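Local coordinates for protein quinoline 2-oxidoreductase small subunit (Pseudomonas putida, PDB 1T3Q) that carries the two [2Fe-2S] clusters of a molybdenum hydroxylase acting on quinoline, probably relaying electrons from the molybdenum cofactor to FAD, at residues Ile46-Gln50 with Gly51-Ser55; Leu69-Ala72 with Val73-Glu76; Gly146-Thr149 with Ile150-Ile154. All blocks are in the same frame, centred on the assembly; numbering follows the deposited sequence.

In the fold
All three contacts are local, each made within one continuous run of chain. Interactions 1 and 2 belong to the N-terminal ferredoxin-like domain and touch through Leu69 CD1, which packs 3.5 Å from Gly51 CA. Interaction 3 starts a helix of the C-terminal domain that binds the second cluster; its nearest atoms lie about 7 Å from those of interaction 1 and about 17 Å from those of interaction 2. Interactions 1 and 2 are buried, interaction 3 only partly. Chemistry follows place: thiolates on iron, with backbone N-H groups bonded to their sulfurs, a 3-10 turn whose glutamine folds back onto Leu71 N beside the medium subunit, and helical bonds with water-bridged carboxylates beside the large subunit.

Interaction 1 (Ile46-Gln50 with Gly51-Ser55); sequences IGCEQ and GVCGS. With FES (Fe2/s2 (inorganic) cluster), chain H; FAD (flavin-adenine dinucleotide), chain R.
Cys48 and Cys53 meet on one iron of the proximal-to-flavin [2Fe-2S] cluster. Metal ligation comes first: Cys48 SG lies 2.4 Å from FE1 and Cys53 SG 2.3 Å from the same iron, while Cys56 and Cys68 also belong to the cluster site. In both cysteines SG stands between the backbone N and the carbonyl carbon (chi1 near 75° in both), which brings both sulfurs onto FE1, 3.7 Å from Cys48 SG to Cys53 SG.

Hydrogen bonds to sulfur form the second group. Cys53 N points almost straight at Cys48 SG, 3.5 Å away with an N-H...S angle of 179°, and Gln50 N adds a second bond to that sulfur at 161°. Cys53 SG is served in turn by Ser55 N over 3.4 Å. Around the inorganic sulfides the backbone lies close, with Glu49 N 3.2 Å from S2 and Gly54 N 3.2 Å from S1.

Contacts with the flavin form the third group: Val52 CG2 approaches the FAD methyl C7M to 3.7 Å, while the carbonyl oxygens Gly51 O and Gln50 O lie against C7M and C8M respectively. Leu708 of the large subunit packs on both cysteines.

This is the cluster-binding loop of a plant-type ferredoxin fold. N-H groups directed at thiolate sulfur would be expected to stabilise the reduced cluster, and the adjoining dimethylbenzene edge of FAD is consistent with electron transfer between them.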
loop_
_atom_site.group_PDB
_atom_site.type_symbol
_atom_site.label_atom_id
_atom_site.label_comp_id
_atom_site.label_asym_id
_atom_site.label_seq_id
_atom_site.Cartn_x
_atom_site.Cartn_y
_atom_site.Cartn_z
ATOM N N ILE A 46 -15.716 -3.666 15.216
ATOM C CA ILE A 46 -16.283 -2.864 16.289
ATOM C C ILE A 46 -17.305 -1.880 15.725
ATOM O O ILE A 46 -16.967 -1.042 14.889
ATOM C CB ILE A 46 -15.180 -2.061 17.009
ATOM C CG1 ILE A 46 -14.134 -3.020 17.582
ATOM C CG2 ILE A 46 -15.791 -1.214 18.107
ATOM C CD1 ILE A 46 -12.929 -2.319 18.177
ATOM N N GLY A 47 -18.548 -1.981 16.186
ATOM C CA GLY A 47 -19.580 -1.085 15.701
ATOM C C GLY A 47 -20.253 -0.215 16.752
ATOM O O GLY A 47 -20.997 0.705 16.398
ATOM N N CYS A 48 -20.016 -0.488 18.035
ATOM C CA CYS A 48 -20.647 0.304 19.090
ATOM C C CYS A 48 -19.884 0.353 20.412
ATOM O O CYS A 48 -19.971 1.344 21.135
ATOM C CB CYS A 48 -22.064 -0.210 19.371
ATOM S SG CYS A 48 -22.128 -1.782 20.305
ATOM N N GLU A 49 -19.159 -0.719 20.735
ATOM C CA GLU A 49 -18.402 -0.802 21.988
ATOM C C GLU A 49 -19.295 -0.681 23.225
ATOM O O GLU A 49 -18.847 -0.258 24.298
ATOM C CB GLU A 49 -17.297 0.268 22.012
ATOM C CG GLU A 49 -16.143 -0.058 21.064
ATOM C CD GLU A 49 -15.103 1.048 20.937
ATOM O OE1 GLU A 49 -13.920 0.789 21.244
ATOM O OE2 GLU A 49 -15.464 2.169 20.516
ATOM N N GLN A 50 -20.559 -1.068 23.070
ATOM C CA GLN A 50 -21.537 -1.023 24.156
ATOM C C GLN A 50 -22.245 -2.364 24.330
ATOM O O GLN A 50 -23.175 -2.479 25.126
ATOM C CB GLN A 50 -22.581 0.067 23.893
ATOM C CG GLN A 50 -22.095 1.472 24.175
ATOM C CD GLN A 50 -21.920 1.737 25.661
ATOM O OE1 GLN A 50 -22.884 1.703 26.430
ATOM N NE2 GLN A 50 -20.686 2.005 26.072
ATOM N N GLY A 51 -21.812 -3.364 23.567
ATOM C CA GLY A 51 -22.401 -4.688 23.665
ATOM C C GLY A 51 -23.700 -4.895 22.909
ATOM O O GLY A 51 -24.252 -5.995 22.923
ATOM N N VAL A 52 -24.178 -3.857 22.227
ATOM C CA VAL A 52 -25.442 -3.945 21.507
ATOM C C VAL A 52 -25.433 -4.512 20.082
ATOM O O VAL A 52 -26.244 -5.383 19.760
ATOM C CB VAL A 52 -26.143 -2.555 21.444
ATOM C CG1 VAL A 52 -27.477 -2.675 20.710
ATOM C CG2 VAL A 52 -26.361 -2.005 22.855
ATOM N N CYS A 53 -24.528 -4.039 19.231
ATOM C CA CYS A 53 -24.537 -4.477 17.836
ATOM C C CYS A 53 -24.124 -5.911 17.546
ATOM O O CYS A 53 -24.603 -6.504 16.579
ATOM C CB CYS A 53 -23.717 -3.522 16.974
ATOM S SG CYS A 53 -21.959 -3.678 17.120
ATOM N N GLY A 54 -23.235 -6.461 18.366
ATOM C CA GLY A 54 -22.807 -7.836 18.162
ATOM C C GLY A 54 -21.735 -8.044 17.110
ATOM O O GLY A 54 -21.323 -9.177 16.866
ATOM N N SER A 55 -21.256 -6.967 16.493
ATOM C CA SER A 55 -20.235 -7.088 15.454
ATOM C C SER A 55 -18.898 -7.648 15.939
ATOM O O SER A 55 -18.120 -8.162 15.138
ATOM C CB SER A 55 -19.978 -5.730 14.789
ATOM O OG SER A 55 -19.242 -4.886 15.656
HETATM FE FE1 FES H . -20.986 -3.624 19.242
HETATM FE FE2 FES H . -19.188 -5.099 20.658
HETATM S S1 FES H . -21.310 -5.380 20.705
HETATM S S2 FES H . -18.767 -3.443 19.126
HETATM P PA FAD R . -20.145 -6.158 36.018
HETATM O O1A FAD R . -20.539 -5.303 34.866
HETATM O O2A FAD R . -18.872 -6.561 36.126
HETATM O O5B FAD R . -20.354 -5.128 37.113
HETATM C C5B FAD R . -21.642 -4.750 37.698
HETATM C C4B FAD R . -21.390 -3.754 38.908
HETATM O O4B FAD R . -21.462 -4.581 40.137
HETATM C C3B FAD R . -20.030 -2.983 39.026
HETATM O O3B FAD R . -20.191 -1.737 39.637
HETATM C C2B FAD R . -19.162 -3.986 39.846
HETATM O O2B FAD R . -18.144 -3.343 40.572
HETATM C C1B FAD R . -20.162 -4.536 40.819
HETATM N N9A FAD R . -19.953 -5.932 41.204
HETATM C C8A FAD R . -19.940 -7.035 40.375
HETATM N N7A FAD R . -19.949 -8.188 41.041
HETATM C C5A FAD R . -19.948 -7.826 42.367
HETATM C C6A FAD R . -19.981 -8.627 43.632
HETATM N N6A FAD R . -19.973 -9.936 43.677
HETATM N N1A FAD R . -19.989 -7.875 44.800
HETATM C C2A FAD R . -19.990 -6.496 44.799
HETATM N N3A FAD R . -19.954 -5.687 43.701
HETATM C C4A FAD R . -19.877 -6.394 42.506
HETATM N N1 FAD R . -29.587 -6.795 32.397
HETATM C C2 FAD R . -30.858 -7.095 32.677
HETATM O O2 FAD R . -31.266 -7.156 33.810
HETATM N N3 FAD R . -31.855 -7.166 31.646
HETATM C C4 FAD R . -31.568 -6.842 30.322
HETATM O O4 FAD R . -32.456 -6.882 29.501
HETATM C C4X FAD R . -30.194 -6.433 30.012
HETATM N N5 FAD R . -29.839 -6.097 28.729
HETATM C C5X FAD R . -28.510 -5.821 28.468
HETATM C C6 FAD R . -28.159 -5.467 27.124
HETATM C C7 FAD R . -26.842 -5.177 26.768
HETATM C C7M FAD R . -26.533 -4.776 25.341
HETATM C C8 FAD R . -25.767 -5.257 27.786
HETATM C C8M FAD R . -24.321 -4.961 27.469
HETATM C C9 FAD R . -26.095 -5.629 29.117
HETATM C C9A FAD R . -27.456 -5.897 29.473
HETATM N N10 FAD R . -27.888 -6.262 30.824
HETATM C C10 FAD R . -29.200 -6.485 31.113
HETATM C "C1'" FAD R . -26.884 -6.197 31.920
HETATM C "C2'" FAD R . -26.360 -7.597 32.353
HETATM O "O2'" FAD R . -27.376 -8.276 33.098
HETATM C "C3'" FAD R . -25.109 -7.332 33.195
HETATM O "O3'" FAD R . -24.283 -8.497 33.055
HETATM C "C4'" FAD R . -25.412 -7.097 34.699
HETATM O "O4'" FAD R . -26.276 -5.972 34.886
HETATM C "C5'" FAD R . -24.094 -6.828 35.369
HETATM O "O5'" FAD R . -23.416 -8.173 35.747
HETATM P P FAD R . -21.952 -8.359 35.448
HETATM O O1P FAD R . -21.607 -9.747 35.998
HETATM O O2P FAD R . -21.620 -8.104 34.124
HETATM O O3P FAD R . -21.211 -7.376 36.256
#

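Interaction 2 (Leu69-Ala72 with Val73-Glu76); sequences LTLA and VQAE
Gln74 reaches back over the turn to Leu71, whose backbone N donates a hydrogen bond to Gln74 OE1 at 2.9 Å, with an N-H...O angle of 162°. The N-H lies in the plane of the amide carbonyl and meets a lone pair of OE1. A water lies 2.8 Å from Gln74 OE1 and links it to Leu69 O. The amide's other end is fixed by Asp52 of the medium subunit, which accepts from NE2.

The backbone returns the grip: Gln74 N bonds to Leu71 O at 2.8 Å and Ala75 N to Ala72 O at 3.0 Å, the i to i+3 pattern of a 3-10 turn. With CG beside its own backbone N (chi1 -70°) and an extended chain beyond, Gln74 spans the turn, and its OE1 ends 3.5 Å from Leu71 CB.

Packing lies outside this polar core. Leu71 and Val73 run side by side in the same direction, CB to CG2 3.8 Å, while Thr70 CG2 rests 4.0 Å from Gln74 CB.

The turn lies in the connection between strands 63-66 and 79-81. Ala72 and Ala75 lean on helix 31-39, Val73 packs against strands 10-16 and 19-25, and Leu71 meets Phe3 of the medium subunit.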
loop_
_atom_site.group_PDB
_atom_site.type_symbol
_atom_site.label_atom_id
_atom_site.label_comp_id
_atom_site.label_asym_id
_atom_site.label_seq_id
_atom_site.Cartn_x
_atom_site.Cartn_y
_atom_site.Cartn_z
ATOM N N LEU A 69 -16.720 -5.947 25.328
ATOM C CA LEU A 69 -17.085 -5.899 26.738
ATOM C C LEU A 69 -16.323 -6.947 27.552
ATOM O O LEU A 69 -16.779 -7.392 28.608
ATOM C CB LEU A 69 -18.594 -6.086 26.916
ATOM C CG LEU A 69 -19.488 -5.004 26.296
ATOM C CD1 LEU A 69 -20.891 -5.177 26.833
ATOM C CD2 LEU A 69 -18.970 -3.601 26.640
ATOM N N THR A 70 -15.166 -7.340 27.037
ATOM C CA THR A 70 -14.288 -8.294 27.705
ATOM C C THR A 70 -12.925 -7.619 27.737
ATOM O O THR A 70 -12.439 -7.180 26.702
ATOM C CB THR A 70 -14.145 -9.618 26.911
ATOM O OG1 THR A 70 -15.428 -10.239 26.755
ATOM C CG2 THR A 70 -13.206 -10.577 27.651
ATOM N N LEU A 71 -12.304 -7.502 28.909
ATOM C CA LEU A 71 -10.984 -6.879 28.949
ATOM C C LEU A 71 -10.026 -7.840 28.257
ATOM O O LEU A 71 -10.177 -9.064 28.363
ATOM C CB LEU A 71 -10.514 -6.647 30.395
ATOM C CG LEU A 71 -11.331 -5.742 31.326
ATOM C CD1 LEU A 71 -10.627 -5.649 32.674
ATOM C CD2 LEU A 71 -11.474 -4.349 30.721
ATOM N N ALA A 72 -9.045 -7.302 27.545
ATOM C CA ALA A 72 -8.083 -8.157 26.875
ATOM C C ALA A 72 -7.401 -9.035 27.922
ATOM O O ALA A 72 -7.118 -10.206 27.668
ATOM C CB ALA A 72 -7.046 -7.309 26.131
ATOM N N VAL A 73 -7.145 -8.482 29.106
ATOM C CA VAL A 73 -6.495 -9.267 30.151
ATOM C C VAL A 73 -7.372 -10.416 30.655
ATOM O O VAL A 73 -6.871 -11.357 31.266
ATOM C CB VAL A 73 -6.043 -8.392 31.357
ATOM C CG1 VAL A 73 -4.987 -7.403 30.905
ATOM C CG2 VAL A 73 -7.229 -7.673 31.983
ATOM N N GLN A 74 -8.673 -10.358 30.387
ATOM C CA GLN A 74 -9.564 -11.432 30.819
ATOM C C GLN A 74 -9.531 -12.612 29.856
ATOM O O GLN A 74 -10.262 -13.585 30.029
ATOM C CB GLN A 74 -10.996 -10.916 30.980
ATOM C CG GLN A 74 -11.148 -9.971 32.164
ATOM C CD GLN A 74 -12.540 -9.395 32.293
ATOM O OE1 GLN A 74 -13.065 -8.802 31.356
ATOM N NE2 GLN A 74 -13.142 -9.558 33.463
ATOM N N ALA A 75 -8.667 -12.535 28.848
ATOM C CA ALA A 75 -8.546 -13.624 27.885
ATOM C C ALA A 75 -7.587 -14.679 28.428
ATOM O O ALA A 75 -7.480 -15.779 27.879
ATOM C CB ALA A 75 -8.033 -13.096 26.552
ATOM N N GLU A 76 -6.891 -14.333 29.508
ATOM C CA GLU A 76 -5.928 -15.239 30.121
ATOM C C GLU A 76 -6.512 -16.623 30.360
ATOM O O GLU A 76 -7.571 -16.767 30.974
ATOM C CB GLU A 76 -5.428 -14.666 31.452
ATOM C CG GLU A 76 -4.497 -15.609 32.226
ATOM C CD GLU A 76 -3.129 -15.759 31.569
ATOM O OE1 GLU A 76 -2.456 -16.781 31.815
ATOM O OE2 GLU A 76 -2.722 -14.847 30.818
HETATM O O HOH W 1 -15.740 -8.164 31.135
#

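Interaction 3 (Gly146-Thr149 with Ile150-Ile154); sequences GYET and IIDAI
Tyr147 O accepts two backbone hydrogen bonds at the opening of helix 148-154, and the packed side of the contact is built round it. Ile151 N lies 3.2 Å from this oxygen, nearly in line with the C=O bond. Ile150 N comes from well above the carbonyl plane at 3.0 Å, with a bent N-H...O angle of 132°. Tyr147 is thus the N-cap residue, and regular i to i+4 bonds follow, Asp152 N to Glu148 O and Ala153 N to Thr149 O. Ile151 CG1, anti to its carbonyl carbon (chi1 -54°), tucks to 3.4 Å from Tyr147 O and lies against this acceptor. Ile150 CD1 approaches the tyrosine ring obliquely, 4.5 Å from Tyr147 CD1. The phenol hydroxyl bonds to Cys142 N and to Pro714 O of the large subunit, anchoring the helix start beside a residue of the second cluster site. A water sits at this helix start too: Thr149 OG1 accepts from it, it receives a weak bond from Ile150 N, and the threonine hydroxyl has a further partner in His103 O.

The wetter side carries Glu148 and Asp152, one turn apart. Their carboxylate planes stand 83° apart, and Glu148 OE1 and Asp152 OD1 are 4.4 Å from each other. Two waters bridge the gap, one 2.7 Å from both Glu148 OE1 and Asp152 OD2, the other bonded to Asp152 OD1 and weakly to Glu148 OE1. Repulsion between the like charges is probably eased by separate counterions, Arg680 of the large subunit for Glu148 and Arg130 for Asp152.

Ile150 and Ala153 face Phe99 of helix 94-101, Ile154 and Ile150 pack on helix 111-124, and Ile151 lies on helix 130-136, placing this helix within the helical domain that holds the second cluster.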
loop_
_atom_site.group_PDB
_atom_site.type_symbol
_atom_site.label_atom_id
_atom_site.label_comp_id
_atom_site.label_asym_id
_atom_site.label_seq_id
_atom_site.Cartn_x
_atom_site.Cartn_y
_atom_site.Cartn_z
ATOM N N GLY A 146 -31.563 -7.011 5.679
ATOM C CA GLY A 146 -32.960 -7.269 5.968
ATOM C C GLY A 146 -33.119 -8.629 6.643
ATOM O O GLY A 146 -34.233 -9.112 6.828
ATOM N N TYR A 147 -31.991 -9.254 6.972
ATOM C CA TYR A 147 -31.937 -10.537 7.691
ATOM C C TYR A 147 -32.460 -11.828 7.074
ATOM O O TYR A 147 -31.960 -12.903 7.412
ATOM C CB TYR A 147 -32.627 -10.402 9.046
ATOM C CG TYR A 147 -32.062 -9.328 9.939
ATOM C CD1 TYR A 147 -30.815 -9.475 10.538
ATOM C CD2 TYR A 147 -32.787 -8.168 10.196
ATOM C CE1 TYR A 147 -30.300 -8.487 11.382
ATOM C CE2 TYR A 147 -32.285 -7.176 11.036
ATOM C CZ TYR A 147 -31.046 -7.343 11.625
ATOM O OH TYR A 147 -30.569 -6.374 12.474
ATOM N N GLU A 148 -33.459 -11.753 6.201
ATOM C CA GLU A 148 -34.019 -12.985 5.654
ATOM C C GLU A 148 -33.012 -13.977 5.084
ATOM O O GLU A 148 -33.094 -15.174 5.369
ATOM C CB GLU A 148 -35.089 -12.694 4.595
ATOM C CG GLU A 148 -35.732 -13.982 4.077
ATOM C CD GLU A 148 -36.919 -13.751 3.173
ATOM O OE1 GLU A 148 -37.390 -14.738 2.565
ATOM O OE2 GLU A 148 -37.388 -12.598 3.072
ATOM N N THR A 149 -32.049 -13.492 4.306
ATOM C CA THR A 149 -31.075 -14.389 3.705
ATOM C C THR A 149 -30.077 -14.987 4.695
ATOM O O THR A 149 -29.469 -16.017 4.412
ATOM C CB THR A 149 -30.324 -13.698 2.544
ATOM O OG1 THR A 149 -29.819 -12.428 2.977
ATOM C CG2 THR A 149 -31.268 -13.490 1.359
ATOM N N ILE A 150 -29.894 -14.339 5.842
ATOM C CA ILE A 150 -28.999 -14.874 6.863
ATOM C C ILE A 150 -29.731 -16.064 7.494
ATOM O O ILE A 150 -29.118 -17.097 7.803
ATOM C CB ILE A 150 -28.678 -13.817 7.951
ATOM C CG1 ILE A 150 -27.794 -12.719 7.357
ATOM C CG2 ILE A 150 -27.973 -14.473 9.132
ATOM C CD1 ILE A 150 -27.558 -11.537 8.290
ATOM N N ILE A 151 -31.043 -15.918 7.671
ATOM C CA ILE A 151 -31.853 -16.995 8.242
ATOM C C ILE A 151 -31.818 -18.153 7.240
ATOM O O ILE A 151 -31.683 -19.319 7.622
ATOM C CB ILE A 151 -33.323 -16.556 8.463
ATOM C CG1 ILE A 151 -33.377 -15.280 9.310
ATOM C CG2 ILE A 151 -34.113 -17.668 9.156
ATOM C CD1 ILE A 151 -32.733 -15.396 10.679
ATOM N N ASP A 152 -31.930 -17.820 5.957
ATOM C CA ASP A 152 -31.891 -18.826 4.896
ATOM C C ASP A 152 -30.570 -19.593 4.937
ATOM O O ASP A 152 -30.550 -20.819 4.847
ATOM C CB ASP A 152 -32.000 -18.172 3.513
ATOM C CG ASP A 152 -33.346 -17.519 3.263
ATOM O OD1 ASP A 152 -33.442 -16.766 2.270
ATOM O OD2 ASP A 152 -34.303 -17.757 4.030
ATOM N N ALA A 153 -29.468 -18.857 5.054
ATOM C CA ALA A 153 -28.142 -19.457 5.075
ATOM C C ALA A 153 -27.934 -20.422 6.238
ATOM O O ALA A 153 -27.414 -21.522 6.047
ATOM C CB ALA A 153 -27.067 -18.364 5.105
ATOM N N ILE A 154 -28.346 -20.012 7.434
ATOM C CA ILE A 154 -28.177 -20.838 8.627
ATOM C C ILE A 154 -29.030 -22.109 8.638
ATOM O O ILE A 154 -28.627 -23.123 9.211
ATOM C CB ILE A 154 -28.475 -20.014 9.901
ATOM C CG1 ILE A 154 -27.482 -18.853 9.996
ATOM C CG2 ILE A 154 -28.390 -20.906 11.146
ATOM C CD1 ILE A 154 -27.828 -17.821 11.049
HETATM O O HOH W 2 -36.652 -17.293 2.733
HETATM O O HOH W 3 -34.969 -15.065 0.928
HETATM O O HOH W 4 -29.974 -11.340 5.421
#